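PDB 6NCW: beta-galacturonidase from Eisenbergiella tayi, which hydrolyses beta-linked galacturonides as a family 2 glycoside hydrolase, and may also have the beta-glucuronidase activity generally assigned to its relatives. Local coordinates for residues Asp519-Phe522 and Gly523-Arg527; Gly533-Asp536 and Glu537-Pro541; Glu44-Pro47 and Asp48-Ser51; Glu484-Gln487 and Val488-Lys492. All coordinates share one frame; numbering follows the deposited sequence.

Interaction 1 (Asp519-Phe522 and Gly523-Arg527); sequences DSWF and GSRPR
Trp521 and Arg525 lie side by side and point the same way, the six-membered ring of the indole passing one face of the guanidinium. Trp521 CZ3 comes 3.8 Å from Arg525 NH2, and CE3 sits above the guanidinium plane but toward its rim. Because the two planes are 48° apart, this is an oblique packing and not a parallel stack. The aliphatic part of the arginine is packed as well: Arg525 CG approaches the carbonyl oxygen of Trp521 to 3.3 Å. With chi2 at -68° the arginine chain bends, which brings NH1 back to its own preceding carbonyl, a hydrogen bond of 2.9 Å from Arg525 NH1 to Ser524 O, nearly in the guanidinium plane.

The backbone places these groups. Ser524 N donates to Trp521 O at 3.2 Å, and the straighter bond from Arg525 N to Phe522 O measures 3.1 Å; both span three residues, as in the 3-10 turn that starts at Asp519. The Phe522 ring lies with one face over the following Gly523, whose CA makes a CH-pi contact 3.9 Å from the ring centroid. One water joins Ser520 O to Gly523 N.

Farther out, Arg525 NE forms a salt bridge with Asp131, while Trp482 NE1 of a second subunit donates to Phe522 O. Arg525 and Asp131 both contact galacturonate in this enzyme, and a glycerol lies about 3 Å from the Arg525 side chain here. A 3-10 turn in a loop of the TIM-barrel domain thus presents a sugar-binding arginine to the active site of a family 2 glycosidase.

Interaction 2 (Gly533-Asp536 and Glu537-Pro541); sequences GIVD and EYRRP
Asp536 uses both carboxylate oxygens on Arg540, one for its backbone and one for its guanidinium. OD1 accepts from Arg540 N at 2.9 Å, on the anti side and 35° out of the carboxylate plane, and also takes a weak bond from Tyr538 N. OD2 receives both Arg540 NE and Arg540 NH2, each at 3.0 Å; the side-on salt bridge lies almost in the guanidinium plane, although the carboxylate is turned 37° against it. Asp536 CG stands between its own N and C (chi1 79°), which tucks the carboxylate inside the loop to meet these donors.

The backbone closes the same loop: a type I beta turn runs from Asp536 to Arg539, with Arg539 N bonded to Asp536 O at 2.8 Å, and Asp536 N donates to Arg540 O at 3.0 Å beside a single bridge between Val535 and Pro541. This loop of the TIM-barrel domain precedes helix 544-553.

Glu537 OE1 lies 4.2 Å from Asp536 OD2, and a water that donates to both oxygens probably eases the repulsion. Glu537 is further paired with Arg527. Arg539 turns the other way, NH1 reaching Glu537 O at 3.0 Å and NE forming a salt bridge with Asp296.

Interaction 3 (Glu44-Pro47 and Asp48-Ser51); sequences ENYP and DTVS
Thr49 N donates to Tyr46 O at 3.0 Å with an N-H...O angle of 161°, closing a type I beta turn with Pro47 and Asp48 at its corners, and the chain then folds back until the CA atoms of Glu44 and Val50 are 4.0 Å apart. The turn belongs to the loop between strands 35-39 and 55-63 of an antiparallel sheet. Two CA-H...O contacts run in opposite senses across the return: Val50 CA to Glu44 O at 3.2 Å, and Glu44 CA to Thr49 O at 3.6 Å, the latter nearly straight.

Tyr46 and Thr49 run alongside each other. The hydroxyl of Thr49 abuts the tyrosine at its base, with OG1 3.6 Å from Tyr46 CB, and is bonded to Trp43 O. Beyond it the Tyr46 ring meets Phe23 edge-to-face and its OH pairs with that of Tyr58, fixing the turn to the sheet. Pro47 and Asp48 pack on Asp302 of the third subunit, whereas Val50 packs on Pro477 of the second.

One methyl of Val50 reaches back to two carbonyl oxygens: CG1, anti to its carbonyl carbon (chi1 -64°), rests 3.3 Å from Tyr46 O and 3.5 Å from Glu44 O.

Interaction 4 (Glu484-Gln487 and Val488-Lys492); sequences EEYQ and VQALK
Gln487 and Leu491 stand side by side one turn apart at the start of helix 484-500, the helix of a beta-alpha-beta unit between barrel strands 461-466 and 504-509. Four successive i to i+4 bonds carry the backbone; those from Ala490 N to Tyr486 O and from Leu491 N to Gln487 O are both 3.0 Å long and nearly straight.

The tight side is the buried one. Leu491 CD2 packs against the preceding turn, 3.4 Å from Gln487 O and 3.8 Å from Gln487 CG. With CG anti to the backbone N (chi1 -177°) and the chain extended beyond it, Gln487 carries its amide away from the leucine, and NE2 is taken up by Ala468 O and Gly533 O. Val488 CG2 sits 3.4 Å from Glu484 O, and both Val488 and Leu491 pack on Val547 of helix 544-553.

On the more solvent-open side, with Tyr486 and the exposed Gln489, the contacts of the ring are looser, although Gln489 CG lies 3.4 Å from Glu485 O. Tyr486 CE1 reaches the methyl CB of Ala490 only at 4.0 Å, and the ring approaches it obliquely. The Tyr486 OH is hydrogen-bonded to Lys432 O. Gln489 crosses the tyrosine at about a right angle, its amide plane 56° from the ring, and OE1 accepts from His479 while NE2 stands 3.7 Å from Tyr486 CD2.

Overall arrangement
Interactions 1, 2 and 4 lie in the TIM-barrel domain, and interaction 2 touches both others. Toward interaction 1 the link is a salt bridge, Arg527 NH1 to Glu537 OE2 at 2.6 Å; toward interaction 4 it is a probable hydrogen bond, Gln487 NE2 to Gly533 O at 3.2 Å, backed by Ile534 packing on Leu491. Nearest atoms are about 10 Å apart between interactions 1 and 4 and about 7 Å between 1 and 3. Interaction 1 reaches the sugar site, whereas the Gln487 side chain is about 5 Å from that of Lys532, another galacturonate-binding residue. Interaction 3 lies away from the annotated sites, but shares the second subunit with interaction 1 and the third with interaction 2.

Interaction 1 (Asp519-Phe522 and Gly523-Arg527)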
loop_
_atom_site.group_PDB
_atom_site.type_symbol
_atom_site.label_atom_id
_atom_site.label_comp_id
_atom_site.label_asym_id
_atom_site.label_seq_id
_atom_site.Cartn_x
_atom_site.Cartn_y
_atom_site.Cartn_z
ATOM N N ASP A 519 9.039 -10.136 -18.512
ATOM C CA ASP A 519 7.621 -9.943 -18.798
ATOM C C ASP A 519 6.911 -11.250 -19.116
ATOM O O ASP A 519 5.724 -11.407 -18.789
ATOM C CB ASP A 519 7.460 -8.965 -19.971
ATOM C CG ASP A 519 7.976 -7.551 -19.651
ATOM O OD1 ASP A 519 7.925 -7.112 -18.463
ATOM O OD2 ASP A 519 8.428 -6.865 -20.611
ATOM N N SER A 520 7.610 -12.213 -19.726
ATOM C CA SER A 520 6.932 -13.460 -20.090
ATOM C C SER A 520 6.511 -14.296 -18.881
ATOM O O SER A 520 5.731 -15.234 -19.048
ATOM C CB SER A 520 7.825 -14.314 -20.992
ATOM O OG SER A 520 9.010 -14.664 -20.303
ATOM N N TRP A 521 7.042 -14.015 -17.689
ATOM C CA TRP A 521 6.705 -14.755 -16.481
ATOM C C TRP A 521 5.552 -14.140 -15.692
ATOM O O TRP A 521 5.192 -14.679 -14.633
ATOM C CB TRP A 521 7.945 -14.880 -15.583
ATOM C CG TRP A 521 8.873 -15.974 -16.056
ATOM C CD1 TRP A 521 9.583 -15.999 -17.214
ATOM C CD2 TRP A 521 9.142 -17.204 -15.387
ATOM N NE1 TRP A 521 10.285 -17.176 -17.311
ATOM C CE2 TRP A 521 10.017 -17.939 -16.201
ATOM C CE3 TRP A 521 8.702 -17.768 -14.178
ATOM C CZ2 TRP A 521 10.490 -19.196 -15.840
ATOM C CZ3 TRP A 521 9.158 -19.012 -13.825
ATOM C CH2 TRP A 521 10.045 -19.718 -14.652
ATOM N N PHE A 522 4.953 -13.046 -16.192
ATOM C CA PHE A 522 3.956 -12.298 -15.428
ATOM C C PHE A 522 2.823 -13.194 -14.902
ATOM O O PHE A 522 2.281 -12.952 -13.815
ATOM C CB PHE A 522 3.385 -11.169 -16.309
ATOM C CG PHE A 522 2.275 -11.636 -17.208
ATOM C CD1 PHE A 522 2.563 -12.231 -18.426
ATOM C CD2 PHE A 522 0.944 -11.557 -16.792
ATOM C CE1 PHE A 522 1.546 -12.724 -19.244
ATOM C CE2 PHE A 522 -0.090 -12.047 -17.606
ATOM C CZ PHE A 522 0.223 -12.637 -18.827
ATOM N N GLY A 523 2.424 -14.216 -15.666
ATOM C CA GLY A 523 1.225 -14.966 -15.299
ATOM C C GLY A 523 1.318 -15.624 -13.936
ATOM O O GLY A 523 0.316 -15.722 -13.212
ATOM N N SER A 524 2.512 -16.070 -13.559
ATOM C CA SER A 524 2.735 -16.705 -12.271
ATOM C C SER A 524 3.561 -15.841 -11.339
ATOM O O SER A 524 4.032 -16.342 -10.316
ATOM C CB SER A 524 3.434 -18.046 -12.456
ATOM O OG SER A 524 4.701 -17.843 -13.058
ATOM N N ARG A 525 3.754 -14.561 -11.668
ATOM C CA ARG A 525 4.656 -13.683 -10.921
ATOM C C ARG A 525 3.966 -12.348 -10.675
ATOM O O ARG A 525 4.147 -11.396 -11.448
ATOM C CB ARG A 525 5.978 -13.486 -11.666
ATOM C CG ARG A 525 6.853 -14.718 -11.743
ATOM C CD ARG A 525 7.382 -15.074 -10.376
ATOM N NE ARG A 525 8.242 -16.264 -10.378
ATOM C CZ ARG A 525 7.812 -17.497 -10.108
ATOM N NH1 ARG A 525 6.526 -17.697 -9.821
ATOM N NH2 ARG A 525 8.663 -18.525 -10.105
ATOM N N PRO A 526 3.169 -12.243 -9.607
ATOM C CA PRO A 526 2.513 -10.966 -9.286
ATOM C C PRO A 526 3.491 -9.801 -9.367
ATOM O O PRO A 526 4.646 -9.901 -8.937
ATOM C CB PRO A 526 2.008 -11.176 -7.849
ATOM C CG PRO A 526 1.811 -12.663 -7.729
ATOM C CD PRO A 526 2.886 -13.292 -8.616
ATOM N N ARG A 527 3.014 -8.691 -9.941
ATOM C CA ARG A 527 3.788 -7.465 -10.119
ATOM C C ARG A 527 4.973 -7.636 -11.069
ATOM O O ARG A 527 5.873 -6.781 -11.077
ATOM C CB ARG A 527 4.302 -6.916 -8.776
ATOM C CG ARG A 527 3.297 -6.964 -7.605
ATOM C CD ARG A 527 3.893 -6.251 -6.392
ATOM N NE ARG A 527 4.992 -7.032 -5.855
ATOM C CZ ARG A 527 6.096 -6.520 -5.333
ATOM N NH1 ARG A 527 6.250 -5.199 -5.264
ATOM N NH2 ARG A 527 7.052 -7.327 -4.882
HETATM O O HOH W 1 3.518 -16.078 -17.742
HETATM O O HOH W 2 4.378 -17.844 -15.787
#

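Interaction 2 (Gly533-Asp536 and Glu537-Pro541)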
loop_
_atom_site.group_PDB
_atom_site.type_symbol
_atom_site.label_atom_id
_atom_site.label_comp_id
_atom_site.label_asym_id
_atom_site.label_seq_id
_atom_site.Cartn_x
_atom_site.Cartn_y
_atom_site.Cartn_z
ATOM N N GLY A 533 10.788 -13.005 -1.523
ATOM C CA GLY A 533 11.710 -12.377 -0.601
ATOM C C GLY A 533 11.189 -12.436 0.823
ATOM O O GLY A 533 9.980 -12.404 1.080
ATOM N N ILE A 534 12.127 -12.583 1.758
ATOM C CA ILE A 534 11.848 -12.314 3.162
ATOM C C ILE A 534 11.838 -10.805 3.435
ATOM O O ILE A 534 11.233 -10.356 4.414
ATOM C CB ILE A 534 12.882 -13.068 4.016
ATOM C CG1 ILE A 534 12.802 -14.601 3.748
ATOM C CG2 ILE A 534 12.759 -12.703 5.511
ATOM C CD1 ILE A 534 11.399 -15.269 3.926
ATOM N N VAL A 535 12.505 -10.007 2.603
ATOM C CA VAL A 535 12.311 -8.562 2.557
ATOM C C VAL A 535 11.789 -8.249 1.160
ATOM O O VAL A 535 11.997 -9.040 0.238
ATOM C CB VAL A 535 13.598 -7.759 2.879
ATOM C CG1 VAL A 535 14.120 -8.092 4.276
ATOM C CG2 VAL A 535 14.720 -7.960 1.799
ATOM N N ASP A 536 11.063 -7.134 1.001
ATOM C CA ASP A 536 10.594 -6.802 -0.343
ATOM C C ASP A 536 11.718 -6.139 -1.153
ATOM O O ASP A 536 12.868 -6.038 -0.704
ATOM C CB ASP A 536 9.313 -5.963 -0.291
ATOM C CG ASP A 536 9.529 -4.489 0.026
ATOM O OD1 ASP A 536 10.624 -4.054 0.462
ATOM O OD2 ASP A 536 8.547 -3.735 -0.172
ATOM N N GLU A 537 11.404 -5.711 -2.381
ATOM C CA GLU A 537 12.475 -5.187 -3.228
ATOM C C GLU A 537 13.086 -3.930 -2.626
ATOM O O GLU A 537 14.245 -3.639 -2.899
ATOM C CB GLU A 537 11.988 -4.929 -4.665
ATOM C CG GLU A 537 10.895 -3.843 -4.831
ATOM C CD GLU A 537 9.482 -4.393 -4.640
ATOM O OE1 GLU A 537 9.327 -5.392 -3.899
ATOM O OE2 GLU A 537 8.521 -3.835 -5.236
ATOM N N TYR A 538 12.358 -3.215 -1.765
ATOM C CA TYR A 538 12.912 -2.056 -1.093
ATOM C C TYR A 538 13.510 -2.405 0.258
ATOM O O TYR A 538 13.754 -1.503 1.055
ATOM C CB TYR A 538 11.860 -0.956 -0.965
ATOM C CG TYR A 538 11.404 -0.467 -2.324
ATOM C CD1 TYR A 538 12.231 0.335 -3.097
ATOM C CD2 TYR A 538 10.157 -0.822 -2.840
ATOM C CE1 TYR A 538 11.838 0.783 -4.354
ATOM C CE2 TYR A 538 9.743 -0.385 -4.104
ATOM C CZ TYR A 538 10.613 0.426 -4.856
ATOM O OH TYR A 538 10.267 0.878 -6.109
ATOM N N ARG A 539 13.772 -3.692 0.507
ATOM C CA ARG A 539 14.454 -4.203 1.697
ATOM C C ARG A 539 13.629 -4.005 2.971
ATOM O O ARG A 539 14.186 -3.967 4.084
ATOM C CB ARG A 539 15.859 -3.591 1.860
ATOM C CG ARG A 539 16.977 -4.329 1.082
ATOM C CD ARG A 539 16.689 -4.451 -0.420
ATOM N NE ARG A 539 17.793 -5.094 -1.127
ATOM C CZ ARG A 539 17.789 -5.444 -2.418
ATOM N NH1 ARG A 539 16.738 -5.207 -3.201
ATOM N NH2 ARG A 539 18.861 -6.031 -2.933
ATOM N N ARG A 540 12.308 -3.878 2.828
ATOM C CA ARG A 540 11.400 -3.750 3.967
ATOM C C ARG A 540 11.050 -5.140 4.492
ATOM O O ARG A 540 10.660 -6.010 3.707
ATOM C CB ARG A 540 10.129 -3.004 3.574
ATOM C CG ARG A 540 10.388 -1.554 3.122
ATOM C CD ARG A 540 9.072 -0.826 2.781
ATOM N NE ARG A 540 8.436 -1.337 1.555
ATOM C CZ ARG A 540 7.440 -0.727 0.927
ATOM N NH1 ARG A 540 6.949 0.411 1.421
ATOM N NH2 ARG A 540 6.917 -1.265 -0.172
ATOM N N PRO A 541 11.196 -5.392 5.785
ATOM C CA PRO A 541 10.975 -6.760 6.295
ATOM C C PRO A 541 9.501 -7.143 6.259
ATOM O O PRO A 541 8.643 -6.405 6.744
ATOM C CB PRO A 541 11.518 -6.709 7.732
ATOM C CG PRO A 541 11.678 -5.247 8.063
ATOM C CD PRO A 541 11.831 -4.497 6.767
HETATM O O HOH W 3 6.897 -4.489 -2.154
#

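Interaction 3 (Glu44-Pro47 and Asp48-Ser51)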
loop_
_atom_site.group_PDB
_atom_site.type_symbol
_atom_site.label_atom_id
_atom_site.label_comp_id
_atom_site.label_asym_id
_atom_site.label_seq_id
_atom_site.Cartn_x
_atom_site.Cartn_y
_atom_site.Cartn_z
ATOM N N GLU A 44 18.039 0.169 -17.499
ATOM C CA GLU A 44 16.647 0.052 -17.072
ATOM C C GLU A 44 16.332 0.984 -15.911
ATOM O O GLU A 44 15.161 1.242 -15.633
ATOM C CB GLU A 44 16.310 -1.392 -16.691
ATOM C CG GLU A 44 16.145 -2.310 -17.896
ATOM C CD GLU A 44 17.455 -2.961 -18.330
ATOM O OE1 GLU A 44 18.552 -2.488 -17.921
ATOM O OE2 GLU A 44 17.389 -3.964 -19.077
ATOM N N ASN A 45 17.347 1.511 -15.254
ATOM C CA ASN A 45 17.186 2.509 -14.214
ATOM C C ASN A 45 17.263 3.935 -14.741
ATOM O O ASN A 45 17.041 4.869 -13.959
ATOM C CB ASN A 45 18.255 2.275 -13.144
ATOM C CG ASN A 45 18.209 0.855 -12.615
ATOM O OD1 ASN A 45 19.230 0.177 -12.536
ATOM N ND2 ASN A 45 16.988 0.379 -12.294
ATOM N N TYR A 46 17.584 4.133 -16.051
ATOM C CA TYR A 46 17.522 5.528 -16.494
ATOM C C TYR A 46 16.117 5.828 -16.998
ATOM O O TYR A 46 15.511 4.985 -17.666
ATOM C CB TYR A 46 18.526 5.831 -17.618
ATOM C CG TYR A 46 19.890 5.197 -17.504
ATOM C CD1 TYR A 46 20.647 4.979 -18.650
ATOM C CD2 TYR A 46 20.449 4.840 -16.266
ATOM C CE1 TYR A 46 21.897 4.404 -18.585
ATOM C CE2 TYR A 46 21.727 4.257 -16.188
ATOM C CZ TYR A 46 22.438 4.050 -17.362
ATOM O OH TYR A 46 23.693 3.480 -17.348
ATOM N N PRO A 47 15.578 7.009 -16.683
ATOM C CA PRO A 47 14.177 7.295 -17.037
ATOM C C PRO A 47 13.758 6.945 -18.469
ATOM O O PRO A 47 12.674 6.382 -18.647
ATOM C CB PRO A 47 14.085 8.797 -16.751
ATOM C CG PRO A 47 14.941 8.949 -15.541
ATOM C CD PRO A 47 16.136 8.053 -15.804
ATOM N N ASP A 48 14.572 7.228 -19.487
ATOM C CA ASP A 48 14.127 7.056 -20.869
ATOM C C ASP A 48 14.315 5.638 -21.399
ATOM O O ASP A 48 13.882 5.346 -22.519
ATOM C CB ASP A 48 14.851 8.056 -21.783
ATOM C CG ASP A 48 14.639 9.491 -21.335
ATOM O OD1 ASP A 48 13.481 9.949 -21.369
ATOM O OD2 ASP A 48 15.610 10.141 -20.902
ATOM N N THR A 49 14.928 4.747 -20.623
ATOM C CA THR A 49 15.178 3.392 -21.085
ATOM C C THR A 49 14.718 2.349 -20.056
ATOM O O THR A 49 15.163 1.204 -20.095
ATOM C CB THR A 49 16.661 3.238 -21.443
ATOM O OG1 THR A 49 17.475 3.859 -20.444
ATOM C CG2 THR A 49 16.977 3.937 -22.775
ATOM N N VAL A 50 13.790 2.708 -19.165
ATOM C CA VAL A 50 13.251 1.736 -18.201
ATOM C C VAL A 50 12.756 0.447 -18.867
ATOM O O VAL A 50 12.850 -0.634 -18.275
ATOM C CB VAL A 50 12.147 2.391 -17.354
ATOM C CG1 VAL A 50 12.734 3.527 -16.524
ATOM C CG2 VAL A 50 10.985 2.901 -18.249
ATOM N N SER A 51 12.277 0.515 -20.113
ATOM C CA SER A 51 11.793 -0.670 -20.831
ATOM C C SER A 51 12.630 -1.046 -22.060
ATOM O O SER A 51 12.161 -1.829 -22.888
ATOM C CB SER A 51 10.345 -0.476 -21.277
ATOM O OG SER A 51 9.471 -0.358 -20.169
#

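Interaction 4 (Glu484-Gln487 and Val488-Lys492)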
loop_
_atom_site.group_PDB
_atom_site.type_symbol
_atom_site.label_atom_id
_atom_site.label_comp_id
_atom_site.label_asym_id
_atom_site.label_seq_id
_atom_site.Cartn_x
_atom_site.Cartn_y
_atom_site.Cartn_z
ATOM N N GLU A 484 1.100 -12.064 3.755
ATOM C CA GLU A 484 2.261 -12.175 4.621
ATOM C C GLU A 484 2.033 -13.176 5.744
ATOM O O GLU A 484 2.983 -13.836 6.180
ATOM C CB GLU A 484 2.615 -10.798 5.199
ATOM C CG GLU A 484 3.185 -9.815 4.169
ATOM C CD GLU A 484 3.723 -8.544 4.808
ATOM O OE1 GLU A 484 4.701 -8.650 5.588
ATOM O OE2 GLU A 484 3.164 -7.444 4.537
ATOM N N GLU A 485 0.800 -13.277 6.252
ATOM C CA GLU A 485 0.517 -14.265 7.294
ATOM C C GLU A 485 0.760 -15.673 6.794
ATOM O O GLU A 485 1.378 -16.488 7.485
ATOM C CB GLU A 485 -0.916 -14.135 7.788
ATOM C CG GLU A 485 -1.170 -12.848 8.512
ATOM C CD GLU A 485 -1.812 -11.797 7.604
ATOM O OE1 GLU A 485 -1.790 -11.966 6.359
ATOM O OE2 GLU A 485 -2.337 -10.805 8.151
ATOM N N TYR A 486 0.285 -15.992 5.592
ATOM C CA TYR A 486 0.538 -17.340 5.115
ATOM C C TYR A 486 2.035 -17.590 4.979
ATOM O O TYR A 486 2.514 -18.689 5.273
ATOM C CB TYR A 486 -0.157 -17.615 3.786
ATOM C CG TYR A 486 0.076 -19.052 3.384
ATOM C CD1 TYR A 486 1.136 -19.407 2.551
ATOM C CD2 TYR A 486 -0.718 -20.065 3.907
ATOM C CE1 TYR A 486 1.368 -20.739 2.203
ATOM C CE2 TYR A 486 -0.504 -21.383 3.565
ATOM C CZ TYR A 486 0.544 -21.720 2.711
ATOM O OH TYR A 486 0.760 -23.046 2.392
ATOM N N GLN A 487 2.791 -16.589 4.513
ATOM C CA GLN A 487 4.221 -16.803 4.336
ATOM C C GLN A 487 4.889 -17.096 5.672
ATOM O O GLN A 487 5.848 -17.873 5.737
ATOM C CB GLN A 487 4.885 -15.596 3.674
ATOM C CG GLN A 487 6.372 -15.828 3.400
ATOM C CD GLN A 487 7.118 -14.563 2.984
ATOM O OE1 GLN A 487 6.983 -13.497 3.620
ATOM N NE2 GLN A 487 7.909 -14.669 1.917
ATOM N N VAL A 488 4.408 -16.458 6.744
ATOM C CA VAL A 488 4.910 -16.739 8.085
ATOM C C VAL A 488 4.753 -18.221 8.403
ATOM O O VAL A 488 5.707 -18.886 8.819
ATOM C CB VAL A 488 4.175 -15.870 9.123
ATOM C CG1 VAL A 488 4.379 -16.446 10.554
ATOM C CG2 VAL A 488 4.638 -14.432 9.038
ATOM N N GLN A 489 3.549 -18.763 8.173
ATOM C CA GLN A 489 3.263 -20.158 8.502
ATOM C C GLN A 489 4.107 -21.107 7.667
ATOM O O GLN A 489 4.631 -22.099 8.179
ATOM C CB GLN A 489 1.782 -20.474 8.282
ATOM C CG GLN A 489 0.796 -19.534 8.971
ATOM C CD GLN A 489 -0.663 -19.744 8.518
ATOM O OE1 GLN A 489 -1.575 -19.060 8.998
ATOM N NE2 GLN A 489 -0.881 -20.688 7.591
ATOM N N ALA A 490 4.202 -20.850 6.362
ATOM C CA ALA A 490 4.989 -21.709 5.485
ATOM C C ALA A 490 6.453 -21.764 5.923
ATOM O O ALA A 490 7.027 -22.850 6.083
ATOM C CB ALA A 490 4.880 -21.220 4.043
ATOM N N LEU A 491 7.064 -20.598 6.154
ATOM C CA LEU A 491 8.488 -20.574 6.495
ATOM C C LEU A 491 8.742 -21.240 7.842
ATOM O O LEU A 491 9.738 -21.952 8.009
ATOM C CB LEU A 491 9.016 -19.139 6.487
ATOM C CG LEU A 491 9.646 -18.629 5.176
ATOM C CD1 LEU A 491 10.938 -19.379 4.891
ATOM C CD2 LEU A 491 8.676 -18.793 4.006
ATOM N N LYS A 492 7.840 -21.045 8.809
ATOM C CA LYS A 492 8.005 -21.703 10.100
ATOM C C LYS A 492 8.046 -23.223 9.933
ATOM O O LYS A 492 8.969 -23.891 10.411
ATOM C CB LYS A 492 6.876 -21.274 11.046
ATOM C CG LYS A 492 7.124 -21.657 12.499
ATOM C CD LYS A 492 5.950 -21.280 13.400
ATOM C CE LYS A 492 6.301 -21.492 14.878
ATOM N NZ LYS A 492 5.372 -20.731 15.777
#